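Local coordinates for acetyltransferase, GNAT family (Bacillus anthracis str. Sterne, PDB 3FBU), which binds coenzyme A and, as a member of the GNAT family, probably transfers an acetyl group from acetyl-coenzyme A to an acceptor substrate, at residues A[29-34]-A[87-92]; A[56-61]-A[72-77]; A[81-86]-A[117-122]; A[124-129]-A[158-163]. All blocks are in the same frame, centred on the assembly; numbering follows the deposited sequence.

Contact 1 of 4, residues A[29-34]-A[87-92]. With COA (coenzyme A), chain C.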
# COMPACT_ATOMS: atom_id res chain seq x y z
N ASP A 29 -9.60 -0.61 -9.41
CA ASP A 29 -8.72 -0.24 -8.32
C ASP A 29 -7.90 0.99 -8.69
O ASP A 29 -7.77 1.90 -7.87
CB ASP A 29 -7.80 -1.39 -7.93
CG ASP A 29 -8.55 -2.53 -7.23
OD1 ASP A 29 -9.59 -2.24 -6.56
OD2 ASP A 29 -8.11 -3.70 -7.36
N VAL A 30 -7.39 1.04 -9.92
CA VAL A 30 -6.64 2.22 -10.37
C VAL A 30 -7.47 3.50 -10.34
O VAL A 30 -6.98 4.54 -9.91
CB VAL A 30 -6.06 2.03 -11.80
CG1 VAL A 30 -5.45 3.35 -12.33
CG2 VAL A 30 -5.05 0.89 -11.80
N MET A 31 -8.72 3.42 -10.78
CA MET A 31 -9.57 4.60 -10.98
C MET A 31 -10.51 4.90 -9.80
O MET A 31 -11.37 5.76 -9.90
CB MET A 31 -10.34 4.46 -12.30
CG MET A 31 -9.43 4.19 -13.51
SD MET A 31 -8.36 5.60 -13.98
CE MET A 31 -9.43 6.50 -15.08
N LYS A 32 -10.30 4.22 -8.67
CA LYS A 32 -11.07 4.43 -7.42
C LYS A 32 -11.20 5.91 -7.03
O LYS A 32 -12.30 6.36 -6.70
CB LYS A 32 -10.38 3.64 -6.30
CG LYS A 32 -10.67 4.08 -4.86
CD LYS A 32 -11.80 3.32 -4.24
CE LYS A 32 -11.96 3.69 -2.75
NZ LYS A 32 -13.25 3.16 -2.24
N TYR A 33 -10.11 6.66 -7.08
CA TYR A 33 -10.14 8.07 -6.69
C TYR A 33 -10.23 9.03 -7.83
O TYR A 33 -10.13 10.20 -7.65
CB TYR A 33 -8.93 8.43 -5.83
CG TYR A 33 -8.85 7.67 -4.58
CD1 TYR A 33 -9.68 7.96 -3.52
CD2 TYR A 33 -7.95 6.66 -4.43
CE1 TYR A 33 -9.61 7.26 -2.37
CE2 TYR A 33 -7.87 5.97 -3.28
CZ TYR A 33 -8.71 6.27 -2.27
OH TYR A 33 -8.63 5.57 -1.14
N ILE A 34 -10.39 8.52 -9.02
CA ILE A 34 -10.48 9.36 -10.17
C ILE A 34 -11.97 9.63 -10.33
O ILE A 34 -12.76 8.74 -10.26
CB ILE A 34 -9.99 8.67 -11.43
CG1 ILE A 34 -8.55 8.18 -11.35
CG2 ILE A 34 -10.16 9.53 -12.60
CD1 ILE A 34 -7.63 9.00 -10.69
N GLY A 87 -0.63 15.68 -11.32
CA GLY A 87 -1.19 14.43 -10.90
C GLY A 87 -0.58 13.31 -11.71
O GLY A 87 0.31 13.54 -12.54
N TRP A 88 -1.10 12.10 -11.50
CA TRP A 88 -0.43 10.90 -12.02
C TRP A 88 -1.39 9.73 -11.95
O TRP A 88 -2.11 9.60 -10.98
CB TRP A 88 0.81 10.59 -11.16
CG TRP A 88 0.68 11.03 -9.74
CD1 TRP A 88 -0.05 10.44 -8.74
CD2 TRP A 88 1.26 12.19 -9.16
NE1 TRP A 88 0.07 11.16 -7.56
CE2 TRP A 88 0.87 12.24 -7.80
CE3 TRP A 88 2.08 13.20 -9.66
CZ2 TRP A 88 1.25 13.27 -6.96
CZ3 TRP A 88 2.46 14.21 -8.83
CH2 TRP A 88 2.06 14.24 -7.49
N VAL A 89 -1.37 8.88 -12.97
CA VAL A 89 -2.12 7.62 -12.98
C VAL A 89 -1.22 6.59 -13.68
O VAL A 89 -0.78 6.82 -14.82
CB VAL A 89 -3.45 7.73 -13.76
CG1 VAL A 89 -4.25 6.40 -13.65
CG2 VAL A 89 -4.31 9.00 -13.29
N PHE A 90 -0.95 5.49 -12.98
CA PHE A 90 0.03 4.50 -13.43
C PHE A 90 -0.58 3.11 -13.45
O PHE A 90 -1.62 2.85 -12.84
CB PHE A 90 1.30 4.54 -12.54
CG PHE A 90 2.27 5.61 -12.95
CD1 PHE A 90 1.96 6.94 -12.76
CD2 PHE A 90 3.47 5.29 -13.52
CE1 PHE A 90 2.82 7.91 -13.15
CE2 PHE A 90 4.33 6.26 -13.89
CZ PHE A 90 4.02 7.58 -13.71
N ASN A 91 0.07 2.26 -14.23
CA ASN A 91 -0.28 0.86 -14.39
C ASN A 91 0.24 0.10 -13.17
O ASN A 91 1.44 0.16 -12.88
CB ASN A 91 0.38 0.33 -15.67
CG ASN A 91 -0.02 -1.10 -16.01
OD1 ASN A 91 -0.17 -1.95 -15.13
ND2 ASN A 91 -0.19 -1.36 -17.30
N PRO A 92 -0.66 -0.60 -12.47
CA PRO A 92 -0.30 -1.35 -11.25
C PRO A 92 0.83 -2.36 -11.45
O PRO A 92 1.52 -2.68 -10.49
CB PRO A 92 -1.57 -2.09 -10.87
CG PRO A 92 -2.66 -1.58 -11.70
CD PRO A 92 -2.10 -0.70 -12.80
N1A COA C . 0.66 2.46 2.19
C2A COA C . 1.71 3.30 2.47
N3A COA C . 2.61 3.63 1.49
C4A COA C . 2.44 3.12 0.24
C5A COA C . 1.38 2.28 -0.07
C6A COA C . 0.46 1.96 0.92
N6A COA C . -0.59 1.18 0.67
N7A COA C . 1.47 1.96 -1.36
C8A COA C . 2.57 2.55 -1.89
N9A COA C . 3.18 3.27 -0.90
C1B COA C . 4.31 4.21 -1.00
C2B COA C . 5.57 3.56 -1.57
O2B COA C . 6.31 2.87 -0.57
C3B COA C . 6.27 4.80 -2.09
O3B COA C . 6.95 5.47 -1.04
P3B COA C . 8.51 5.21 -0.67
O7A COA C . 9.02 6.28 0.23
O8A COA C . 8.59 3.84 -0.04
O9A COA C . 9.27 5.24 -1.98
C4B COA C . 5.12 5.68 -2.59
O4B COA C . 3.98 5.28 -1.88
C5B COA C . 4.84 5.50 -4.08
O5B COA C . 5.93 6.07 -4.78
P1A COA C . 6.22 5.67 -6.30
O1A COA C . 6.84 4.28 -6.34
O2A COA C . 7.06 6.71 -6.93
O3A COA C . 4.75 5.70 -6.94
P2A COA C . 4.13 4.67 -8.01
O4A COA C . 5.05 4.60 -9.21
O5A COA C . 3.85 3.34 -7.30
O6A COA C . 2.74 5.41 -8.36
CBP COA C . 0.56 6.29 -7.96
CCP COA C . 1.96 6.08 -7.39
CDP COA C . 0.77 7.01 -9.31
CEP COA C . -0.16 7.14 -6.91
CAP COA C . -0.15 4.92 -8.15
OAP COA C . -0.40 4.29 -6.91
C9P COA C . -1.47 5.03 -8.84
O9P COA C . -1.52 5.19 -10.21
N8P COA C . -2.60 5.08 -8.12
C7P COA C . -3.91 5.01 -8.76
C6P COA C . -4.32 6.31 -9.44
C5P COA C . -4.41 7.46 -8.43
O5P COA C . -5.08 7.38 -7.38
N4P COA C . -3.76 8.55 -8.78
C3P COA C . -3.65 9.70 -7.86
C2P COA C . -4.85 10.61 -7.85
S1P COA C . -4.52 12.09 -6.84
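CG1 of Val-30 meets Val-89 on strand 83-90, and CG2 meets Pro-92 just beyond it. With CG1 anti to the backbone N (chi1 172°), that methyl lies 3.5 Å from CG1 of Val-89, while CG2 presses against the ring of Pro-92, 3.4 Å from its CG, tighter than usual for two carbons; the side chains of Val-30 and Pro-92 cross at about a right angle. Val-89 also has CG1 anti to its backbone N, which leaves CG2 for Ile-34, whose CD1 lies 4.2 Å away. Met-31 SD comes within 4.2 Å of Val-89 CG1. No hydrogen bond joins the segments; the polar link runs through coenzyme A. Its N4P donates to Trp-88 O at 2.9 Å and its O9P accepts from Phe-90 N at 2.8 Å, so the pantetheine arm pairs with the strand edge much as a neighbouring strand would. Strand-like pairing of pantetheine with this strand is the hallmark of the acetyl-coenzyme A site in GNAT enzymes.

Contact 2 of 4, residues A[56-61]-A[72-77]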
# COMPACT_ATOMS: atom_id res chain seq x y z
N ALA A 56 -3.10 19.54 -24.92
CA ALA A 56 -2.58 18.46 -24.09
C ALA A 56 -2.53 18.87 -22.60
O ALA A 56 -1.90 19.87 -22.26
CB ALA A 56 -1.20 18.04 -24.57
N LYS A 57 -3.18 18.07 -21.74
CA LYS A 57 -3.07 18.21 -20.28
C LYS A 57 -2.62 16.94 -19.55
O LYS A 57 -2.55 16.90 -18.31
CB LYS A 57 -4.40 18.66 -19.73
CG LYS A 57 -4.85 20.01 -20.30
CD LYS A 57 -6.18 20.41 -19.76
CE LYS A 57 -6.58 21.79 -20.24
NZ LYS A 57 -6.11 22.10 -21.65
N ASN A 58 -2.36 15.89 -20.32
CA ASN A 58 -1.97 14.59 -19.82
C ASN A 58 -0.88 14.08 -20.75
O ASN A 58 -0.95 14.29 -21.98
CB ASN A 58 -3.19 13.63 -19.76
CG ASN A 58 -4.26 14.09 -18.79
OD1 ASN A 58 -4.27 13.67 -17.64
ND2 ASN A 58 -5.17 14.98 -19.25
N PHE A 59 0.14 13.44 -20.17
CA PHE A 59 1.36 13.09 -20.91
C PHE A 59 1.86 11.72 -20.51
O PHE A 59 2.13 11.48 -19.35
CB PHE A 59 2.44 14.15 -20.64
CG PHE A 59 1.97 15.57 -20.88
CD1 PHE A 59 2.11 16.15 -22.14
CD2 PHE A 59 1.38 16.29 -19.87
CE1 PHE A 59 1.68 17.44 -22.36
CE2 PHE A 59 0.93 17.58 -20.09
CZ PHE A 59 1.08 18.16 -21.34
N PRO A 60 1.98 10.79 -21.49
CA PRO A 60 2.43 9.45 -21.17
C PRO A 60 3.86 9.41 -20.68
O PRO A 60 4.68 10.23 -21.10
CB PRO A 60 2.29 8.70 -22.51
CG PRO A 60 2.34 9.76 -23.54
CD PRO A 60 1.68 10.93 -22.93
N VAL A 61 4.12 8.43 -19.82
CA VAL A 61 5.40 8.18 -19.21
C VAL A 61 5.87 6.85 -19.83
O VAL A 61 5.20 5.82 -19.72
CB VAL A 61 5.29 8.08 -17.67
CG1 VAL A 61 6.64 7.73 -17.06
CG2 VAL A 61 4.75 9.40 -17.07
N HIS A 72 0.62 7.89 -16.99
CA HIS A 72 0.66 9.26 -17.46
C HIS A 72 0.70 10.28 -16.32
O HIS A 72 0.28 10.02 -15.17
CB HIS A 72 -0.49 9.54 -18.46
CG HIS A 72 -1.87 9.59 -17.85
ND1 HIS A 72 -2.71 8.49 -17.84
CD2 HIS A 72 -2.57 10.60 -17.27
CE1 HIS A 72 -3.85 8.82 -17.26
NE2 HIS A 72 -3.79 10.09 -16.89
N ILE A 73 1.30 11.42 -16.65
CA ILE A 73 1.33 12.59 -15.78
C ILE A 73 0.25 13.57 -16.23
O ILE A 73 0.10 13.87 -17.44
CB ILE A 73 2.73 13.28 -15.85
CG1 ILE A 73 3.80 12.44 -15.10
CG2 ILE A 73 2.66 14.72 -15.33
CD1 ILE A 73 3.67 12.39 -13.57
N VAL A 74 -0.48 14.06 -15.23
CA VAL A 74 -1.44 15.14 -15.40
C VAL A 74 -0.69 16.44 -15.11
O VAL A 74 -0.06 16.57 -14.07
CB VAL A 74 -2.63 14.96 -14.44
CG1 VAL A 74 -3.70 15.99 -14.72
CG2 VAL A 74 -3.23 13.54 -14.53
N PHE A 75 -0.74 17.39 -16.05
CA PHE A 75 -0.05 18.69 -15.85
C PHE A 75 -0.73 19.79 -16.67
O PHE A 75 -0.68 19.76 -17.89
CB PHE A 75 1.43 18.55 -16.17
CG PHE A 75 2.28 19.69 -15.66
CD1 PHE A 75 2.32 20.00 -14.31
CD2 PHE A 75 3.04 20.43 -16.54
CE1 PHE A 75 3.13 21.02 -13.84
CE2 PHE A 75 3.85 21.46 -16.06
CZ PHE A 75 3.87 21.75 -14.71
N HIS A 76 -1.38 20.74 -16.00
CA HIS A 76 -2.15 21.78 -16.67
C HIS A 76 -2.32 23.04 -15.82
O HIS A 76 -2.18 23.01 -14.61
CB HIS A 76 -3.55 21.27 -17.08
CG HIS A 76 -4.38 20.74 -15.96
ND1 HIS A 76 -5.10 21.55 -15.10
CD2 HIS A 76 -4.62 19.47 -15.55
CE1 HIS A 76 -5.75 20.80 -14.23
NE2 HIS A 76 -5.46 19.54 -14.47
N LYS A 77 -2.66 24.13 -16.49
CA LYS A 77 -2.97 25.38 -15.80
C LYS A 77 -4.05 25.21 -14.73
O LYS A 77 -5.03 24.50 -14.93
CB LYS A 77 -3.41 26.45 -16.82
CG LYS A 77 -2.33 26.77 -17.83
CD LYS A 77 -2.76 27.88 -18.81
CE LYS A 77 -1.66 28.13 -19.85
NZ LYS A 77 -0.26 28.28 -19.27
O HOH W 1 -1.00 21.24 -20.02
O HOH W 2 -5.95 11.52 -15.69
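Asn-58 and Val-74 stand side by side as a non-hydrogen-bonded antiparallel pair, pointing the same way, with Asn-58 OD1 3.3 Å from Val-74 CG2. On the same face His-72 also runs alongside Asn-58, its ring turned 74° from the amide plane, and its CD2 lies 3.5 Å from OD1. The imidazole gets there because His-72 CG sits between the backbone N and the carbonyl carbon (chi1 71°). A water in the imidazole plane bonds to His-72 NE2 and only weakly to Asn-58 OD1; the firmer partners are Tyr-24 OH for ND1 and Asn-51 OD1 for the asparagine ND2.

Across the sheet, Phe-59 turns a ring edge to the second strand, with Phe-75 O in its plane 3.5 Å from CE2. Val-61 and Ile-73 meet at a slant, CG2 to CG1 at 3.7 Å, both packing on Ala-103 of helix 99-114. The side chains of Lys-57 and His-76 cross at about a right angle, CG to CB.

Phe-59 and Ile-73, whose side chains share a face, form the hydrogen-bonded pair: Phe-59 N reaches Ile-73 O at 2.8 Å, and Ile-73 N returns to Phe-59 O. Phe-75 N bonds to Lys-57 O, and a water donates to both Ala-56 O and Phe-75 O. The chemistry of this hairpin is therefore split: main-chain bonds set the register, one face is largely hydrocarbon, and on the other Asn-58 and His-72 turn to Asn-51 and Tyr-24.

Contact 3 of 4, residues A[81-86]-A[117-122]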
# COMPACT_ATOMS: atom_id res chain seq x y z
N GLU A 81 -1.69 31.52 -15.67
CA GLU A 81 -0.61 30.79 -16.34
C GLU A 81 0.56 30.55 -15.37
O GLU A 81 1.56 29.91 -15.72
CB GLU A 81 -0.16 31.56 -17.60
CG GLU A 81 -1.32 31.91 -18.59
CD GLU A 81 -0.80 32.45 -19.94
OE1 GLU A 81 0.43 32.69 -20.06
OE2 GLU A 81 -1.63 32.64 -20.88
N HIS A 82 0.47 31.04 -14.14
CA HIS A 82 1.63 31.01 -13.25
C HIS A 82 1.61 29.82 -12.29
O HIS A 82 2.61 29.52 -11.67
CB HIS A 82 1.73 32.28 -12.44
CG HIS A 82 0.44 32.65 -11.76
ND1 HIS A 82 -0.03 31.98 -10.65
CD2 HIS A 82 -0.48 33.59 -12.06
CE1 HIS A 82 -1.17 32.53 -10.27
NE2 HIS A 82 -1.48 33.50 -11.11
N THR A 83 0.44 29.20 -12.13
CA THR A 83 0.24 28.13 -11.17
C THR A 83 -0.43 26.96 -11.89
O THR A 83 -1.49 27.13 -12.50
CB THR A 83 -0.61 28.58 -9.98
OG1 THR A 83 0.03 29.70 -9.33
CG2 THR A 83 -0.76 27.45 -8.94
N TYR A 84 0.20 25.79 -11.81
CA TYR A 84 -0.26 24.57 -12.47
C TYR A 84 -0.64 23.54 -11.42
O TYR A 84 -0.24 23.63 -10.25
CB TYR A 84 0.86 23.97 -13.34
CG TYR A 84 0.87 24.47 -14.75
CD1 TYR A 84 0.97 23.57 -15.83
CD2 TYR A 84 0.77 25.83 -15.01
CE1 TYR A 84 0.96 24.03 -17.12
CE2 TYR A 84 0.78 26.29 -16.32
CZ TYR A 84 0.87 25.38 -17.36
OH TYR A 84 0.88 25.84 -18.67
N GLU A 85 -1.40 22.55 -11.86
CA GLU A 85 -1.75 21.39 -11.07
C GLU A 85 -1.12 20.15 -11.71
O GLU A 85 -1.07 20.01 -12.97
CB GLU A 85 -3.27 21.24 -11.00
CG GLU A 85 -3.73 19.96 -10.34
CD GLU A 85 -5.24 19.82 -10.19
OE1 GLU A 85 -6.01 20.64 -10.77
OE2 GLU A 85 -5.64 18.86 -9.49
N ILE A 86 -0.62 19.26 -10.85
CA ILE A 86 0.04 18.00 -11.26
C ILE A 86 -0.69 16.81 -10.62
O ILE A 86 -1.24 16.91 -9.52
CB ILE A 86 1.57 18.01 -10.90
CG1 ILE A 86 2.38 16.87 -11.59
CG2 ILE A 86 1.76 18.00 -9.37
CD1 ILE A 86 3.93 17.05 -11.48
N LEU A 117 7.27 28.70 -14.20
CA LEU A 117 6.08 28.77 -13.35
C LEU A 117 6.44 29.24 -11.94
O LEU A 117 7.58 29.09 -11.49
CB LEU A 117 5.43 27.39 -13.26
CG LEU A 117 4.91 26.77 -14.55
CD1 LEU A 117 4.38 25.32 -14.31
CD2 LEU A 117 3.83 27.63 -15.18
N HIS A 118 5.43 29.78 -11.23
CA HIS A 118 5.61 30.21 -9.85
C HIS A 118 5.31 29.13 -8.82
O HIS A 118 5.97 29.05 -7.74
CB HIS A 118 4.71 31.41 -9.57
CG HIS A 118 4.65 31.77 -8.12
ND1 HIS A 118 5.76 32.17 -7.41
CD2 HIS A 118 3.62 31.74 -7.23
CE1 HIS A 118 5.41 32.39 -6.15
NE2 HIS A 118 4.12 32.14 -6.02
N ARG A 119 4.32 28.32 -9.12
CA ARG A 119 3.80 27.38 -8.13
C ARG A 119 3.11 26.17 -8.76
O ARG A 119 2.54 26.31 -9.74
CB ARG A 119 2.81 28.10 -7.21
CG ARG A 119 2.27 27.32 -5.98
CD ARG A 119 1.52 28.30 -5.07
NE ARG A 119 0.78 27.71 -3.98
CZ ARG A 119 -0.54 27.54 -3.94
NH1 ARG A 119 -1.07 26.98 -2.92
NH2 ARG A 119 -1.30 27.94 -4.92
N ILE A 120 3.20 25.00 -8.14
CA ILE A 120 2.54 23.80 -8.65
C ILE A 120 1.83 23.15 -7.44
O ILE A 120 2.39 23.05 -6.34
CB ILE A 120 3.50 22.83 -9.36
CG1 ILE A 120 4.15 23.50 -10.60
CG2 ILE A 120 2.78 21.54 -9.75
CD1 ILE A 120 5.38 22.71 -11.17
N ILE A 121 0.58 22.74 -7.66
CA ILE A 121 -0.24 22.18 -6.60
C ILE A 121 -0.71 20.79 -7.02
O ILE A 121 -0.70 20.44 -8.22
CB ILE A 121 -1.46 23.10 -6.26
CG1 ILE A 121 -2.52 23.12 -7.38
CG2 ILE A 121 -0.96 24.55 -5.90
CD1 ILE A 121 -3.63 22.02 -7.23
N ALA A 122 -1.16 20.05 -6.03
CA ALA A 122 -1.75 18.73 -6.23
C ALA A 122 -2.75 18.46 -5.09
O ALA A 122 -2.63 19.01 -3.98
CB ALA A 122 -0.70 17.61 -6.30
O HOH W 3 -0.95 30.23 -6.96
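Leu-117 lays its CD1 methyl over one face of the Tyr-84 ring, 3.9 Å from the centroid and 25° off the normal, a CH-pi contact displaced toward the rim. Its other methyl, CD2, reaches Tyr-84 CE2 at 3.5 Å, so both branches of the leucine grip the aromatic ring, and the two side chains cross at about a right angle. The tight face continues with Ile-86 CG2, 3.7 Å from Ile-120 CG2 and in reach of Ala-122 CB; Leu-108 of helix 99-114 packs on both isoleucines.

That helix is the connection of a beta-alpha-beta unit whose two strands, 83-90 and 119-124, lie side by side and parallel, their short segments inclined by 33°. Tyr-84 N bonds to Arg-119 O, and Tyr-84 O accepts from Ile-121 N; two residues on, Ile-86 N meets Ile-121 O at 2.9 Å. Where the pairing starts, His-82 O takes two donors, the amides of His-118 and, at a longer 3.3 Å, Arg-119.

On the opposite face Glu-85 CG still packs closely, 3.7 Å from Ile-121 CD1, but the Thr-83 and Arg-119 end is looser and holds water. These two run alongside each other, yet the nearest side-chain atoms, Thr-83 OG1 and Arg-119 CB, are 3.8 Å apart. A water joins Thr-83 OG1 to Arg-119 NH2, while NH1 forms a salt bridge with Glu-143. Ile-121 CG2 lies over the centre of the guanidinium, and the exposed His-82 ring is hydrogen-bonded in plane through ND1 to Thr-83 OG1.

Contact 4 of 4, residues A[124-129]-A[158-163]. With COA (coenzyme A), chain C.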
# COMPACT_ATOMS: atom_id res chain seq x y z
N CYS A 124 -5.33 15.23 -3.23
CA CYS A 124 -5.78 13.84 -3.17
C CYS A 124 -6.58 13.56 -1.91
O CYS A 124 -6.60 14.35 -0.97
CB CYS A 124 -4.61 12.88 -3.26
SG CYS A 124 -3.63 12.84 -1.79
N GLN A 125 -7.25 12.42 -1.91
CA GLN A 125 -7.94 11.95 -0.71
C GLN A 125 -6.93 11.45 0.32
O GLN A 125 -5.93 10.82 -0.06
CB GLN A 125 -8.91 10.82 -1.07
CG GLN A 125 -10.26 11.31 -1.54
CD GLN A 125 -10.17 12.14 -2.78
OE1 GLN A 125 -9.86 11.62 -3.86
NE2 GLN A 125 -10.44 13.45 -2.66
N PRO A 126 -7.17 11.72 1.61
CA PRO A 126 -6.25 11.26 2.67
C PRO A 126 -6.06 9.75 2.71
O PRO A 126 -5.02 9.28 3.13
CB PRO A 126 -6.92 11.77 3.95
CG PRO A 126 -7.69 12.99 3.49
CD PRO A 126 -8.27 12.53 2.17
N GLU A 127 -7.06 9.02 2.22
CA GLU A 127 -7.03 7.57 2.13
C GLU A 127 -6.05 7.09 1.04
O GLU A 127 -5.67 5.91 1.02
CB GLU A 127 -8.43 7.05 1.83
CG GLU A 127 -9.48 7.29 2.93
CD GLU A 127 -10.04 8.72 2.98
OE1 GLU A 127 -9.88 9.51 2.01
OE2 GLU A 127 -10.67 9.06 4.03
N ASN A 128 -5.67 7.98 0.12
CA ASN A 128 -4.86 7.62 -1.03
C ASN A 128 -3.38 7.76 -0.72
O ASN A 128 -2.69 8.65 -1.24
CB ASN A 128 -5.27 8.44 -2.28
CG ASN A 128 -4.73 7.85 -3.58
OD1 ASN A 128 -3.93 6.91 -3.56
ND2 ASN A 128 -5.15 8.40 -4.71
N THR A 129 -2.90 6.85 0.12
CA THR A 129 -1.57 6.96 0.70
C THR A 129 -0.45 7.07 -0.33
O THR A 129 0.41 7.92 -0.20
CB THR A 129 -1.25 5.79 1.66
OG1 THR A 129 -2.40 5.50 2.44
CG2 THR A 129 -0.10 6.18 2.55
N ASP A 158 -12.98 14.02 1.58
CA ASP A 158 -12.00 14.96 2.10
C ASP A 158 -10.93 15.15 1.02
O ASP A 158 -10.84 14.37 0.10
CB ASP A 158 -11.31 14.44 3.38
CG ASP A 158 -12.23 14.31 4.60
OD1 ASP A 158 -13.39 14.80 4.59
OD2 ASP A 158 -11.77 13.70 5.60
N GLU A 159 -10.11 16.19 1.14
CA GLU A 159 -9.03 16.40 0.21
C GLU A 159 -7.83 16.95 0.96
O GLU A 159 -7.99 17.89 1.73
CB GLU A 159 -9.50 17.39 -0.85
CG GLU A 159 -8.58 17.70 -1.95
CD GLU A 159 -9.23 18.67 -2.95
OE1 GLU A 159 -10.38 19.09 -2.71
OE2 GLU A 159 -8.60 18.95 -3.97
N TYR A 160 -6.65 16.39 0.71
CA TYR A 160 -5.39 17.07 1.06
C TYR A 160 -4.96 17.92 -0.10
O TYR A 160 -5.10 17.52 -1.25
CB TYR A 160 -4.27 16.07 1.30
CG TYR A 160 -4.28 15.29 2.59
CD1 TYR A 160 -4.78 15.82 3.77
CD2 TYR A 160 -3.68 14.04 2.64
CE1 TYR A 160 -4.74 15.09 4.96
CE2 TYR A 160 -3.61 13.33 3.81
CZ TYR A 160 -4.15 13.84 4.96
OH TYR A 160 -4.08 13.11 6.12
N TYR A 161 -4.38 19.08 0.21
CA TYR A 161 -3.86 19.99 -0.78
C TYR A 161 -2.37 20.22 -0.51
O TYR A 161 -1.99 20.65 0.59
CB TYR A 161 -4.62 21.28 -0.62
CG TYR A 161 -4.45 22.31 -1.68
CD1 TYR A 161 -5.47 22.60 -2.58
CD2 TYR A 161 -3.26 23.07 -1.75
CE1 TYR A 161 -5.31 23.61 -3.51
CE2 TYR A 161 -3.10 24.06 -2.67
CZ TYR A 161 -4.14 24.33 -3.55
OH TYR A 161 -3.93 25.34 -4.46
N TYR A 162 -1.57 19.92 -1.51
CA TYR A 162 -0.12 20.08 -1.47
C TYR A 162 0.33 21.13 -2.46
O TYR A 162 -0.31 21.35 -3.50
CB TYR A 162 0.55 18.75 -1.81
CG TYR A 162 0.62 17.76 -0.69
CD1 TYR A 162 -0.51 17.06 -0.31
CD2 TYR A 162 1.80 17.56 0.04
CE1 TYR A 162 -0.46 16.16 0.71
CE2 TYR A 162 1.84 16.64 1.07
CZ TYR A 162 0.70 15.96 1.40
OH TYR A 162 0.67 15.03 2.42
N ALA A 163 1.47 21.78 -2.17
CA ALA A 163 2.01 22.79 -3.06
C ALA A 163 3.53 22.84 -2.99
O ALA A 163 4.14 22.50 -1.96
CB ALA A 163 1.45 24.18 -2.72
N1A COA C . 0.66 2.46 2.19
C2A COA C . 1.71 3.30 2.47
N3A COA C . 2.61 3.63 1.49
C4A COA C . 2.44 3.12 0.24
C5A COA C . 1.38 2.28 -0.07
C6A COA C . 0.46 1.96 0.92
N6A COA C . -0.59 1.18 0.67
N7A COA C . 1.47 1.96 -1.36
C8A COA C . 2.57 2.55 -1.89
N9A COA C . 3.18 3.27 -0.90
C1B COA C . 4.31 4.21 -1.00
C2B COA C . 5.57 3.56 -1.57
O2B COA C . 6.31 2.87 -0.57
C3B COA C . 6.27 4.80 -2.09
O3B COA C . 6.95 5.47 -1.04
P3B COA C . 8.51 5.21 -0.67
O7A COA C . 9.02 6.28 0.23
O8A COA C . 8.59 3.84 -0.04
O9A COA C . 9.27 5.24 -1.98
C4B COA C . 5.12 5.68 -2.59
O4B COA C . 3.98 5.28 -1.88
C5B COA C . 4.84 5.50 -4.08
O5B COA C . 5.93 6.07 -4.78
P1A COA C . 6.22 5.67 -6.30
O1A COA C . 6.84 4.28 -6.34
O2A COA C . 7.06 6.71 -6.93
O3A COA C . 4.75 5.70 -6.94
P2A COA C . 4.13 4.67 -8.01
O4A COA C . 5.05 4.60 -9.21
O5A COA C . 3.85 3.34 -7.30
O6A COA C . 2.74 5.41 -8.36
CBP COA C . 0.56 6.29 -7.96
CCP COA C . 1.96 6.08 -7.39
CDP COA C . 0.77 7.01 -9.31
CEP COA C . -0.16 7.14 -6.91
CAP COA C . -0.15 4.92 -8.15
OAP COA C . -0.40 4.29 -6.91
C9P COA C . -1.47 5.03 -8.84
O9P COA C . -1.52 5.19 -10.21
N8P COA C . -2.60 5.08 -8.12
C7P COA C . -3.91 5.01 -8.76
C6P COA C . -4.32 6.31 -9.44
C5P COA C . -4.41 7.46 -8.43
O5P COA C . -5.08 7.38 -7.38
N4P COA C . -3.76 8.55 -8.78
C3P COA C . -3.65 9.70 -7.86
C2P COA C . -4.85 10.61 -7.85
S1P COA C . -4.52 12.09 -6.84
O HOH W 4 -3.94 10.33 5.59
O HOH W 5 -12.12 11.30 2.20
O HOH W 6 -10.01 11.62 5.89
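The Tyr-160 ring carries Pro-126 on one face: CG stands 3.8 Å from the ring centroid and just 8° off the normal, a nearly centred CH-pi contact, and CB lies 3.6 Å from CZ. Around the same ring come Arg-142 as a cation-pi partner and Tyr-132 and Tyr-145 in edge-to-face contacts. Its OH shares a water with Pro-126 O. The second flat group, the Gln-125 amide, works by its edge: NE2 donates to Asp-158 O at 2.9 Å with an angle of 168°, and that oxygen lies in the amide plane. A bend at chi2 (62°) folds the glutamine back to this oxygen, although its CB points away from the strand.

In the backbone, Cys-124 and Tyr-160 form a hydrogen-bonded antiparallel pair, with Tyr-160 N only 2.6 Å from Cys-124 O and Cys-124 N returning to Tyr-160 O. Two separate waters join the Glu-127 carboxylate to Asp-158, one at its N and one at OD2, while OD1 bonds to Lys-148 N.

Closing the type I turn of 125-128, Asn-128, the N-cap residue of helix 129-137, extends ND2 to coenzyme A O5P at 2.9 Å. Thr-129 CG2 touches C2A of the adenine, and Cys-124 CB lies 3.7 Å from the cofactor sulfur. Strand pairing, the amide bond and the proline-tyrosine packing probably help to hold the turn so that Asn-128 can bond to the pantetheine carbonyl.

Overall arrangement
All four contacts reach one mixed sheet, and strand 83-90 ties three of them together. Its residues 87-90 serve contact 1 and 83-86 contact 3, the centres of the two contacts about 21 Å apart on opposite sides of the chain's centre. Contact 2 borders both through strand 68-79: His-72 N lies 2.8 Å from Val-89 O, and His-76 O 2.9 Å from Glu-85 N. Contact 3 passes to contact 4 where Ala-122 O approaches Tyr-162 N at 2.8 Å. Contacts 1 and 4, with centres about 14 Å apart, both touch coenzyme A and also meet directly, Tyr-33 packing against Gln-125, Glu-127 and Asn-128. Contact 2 stays about 10 Å from contact 4 at the nearest atoms.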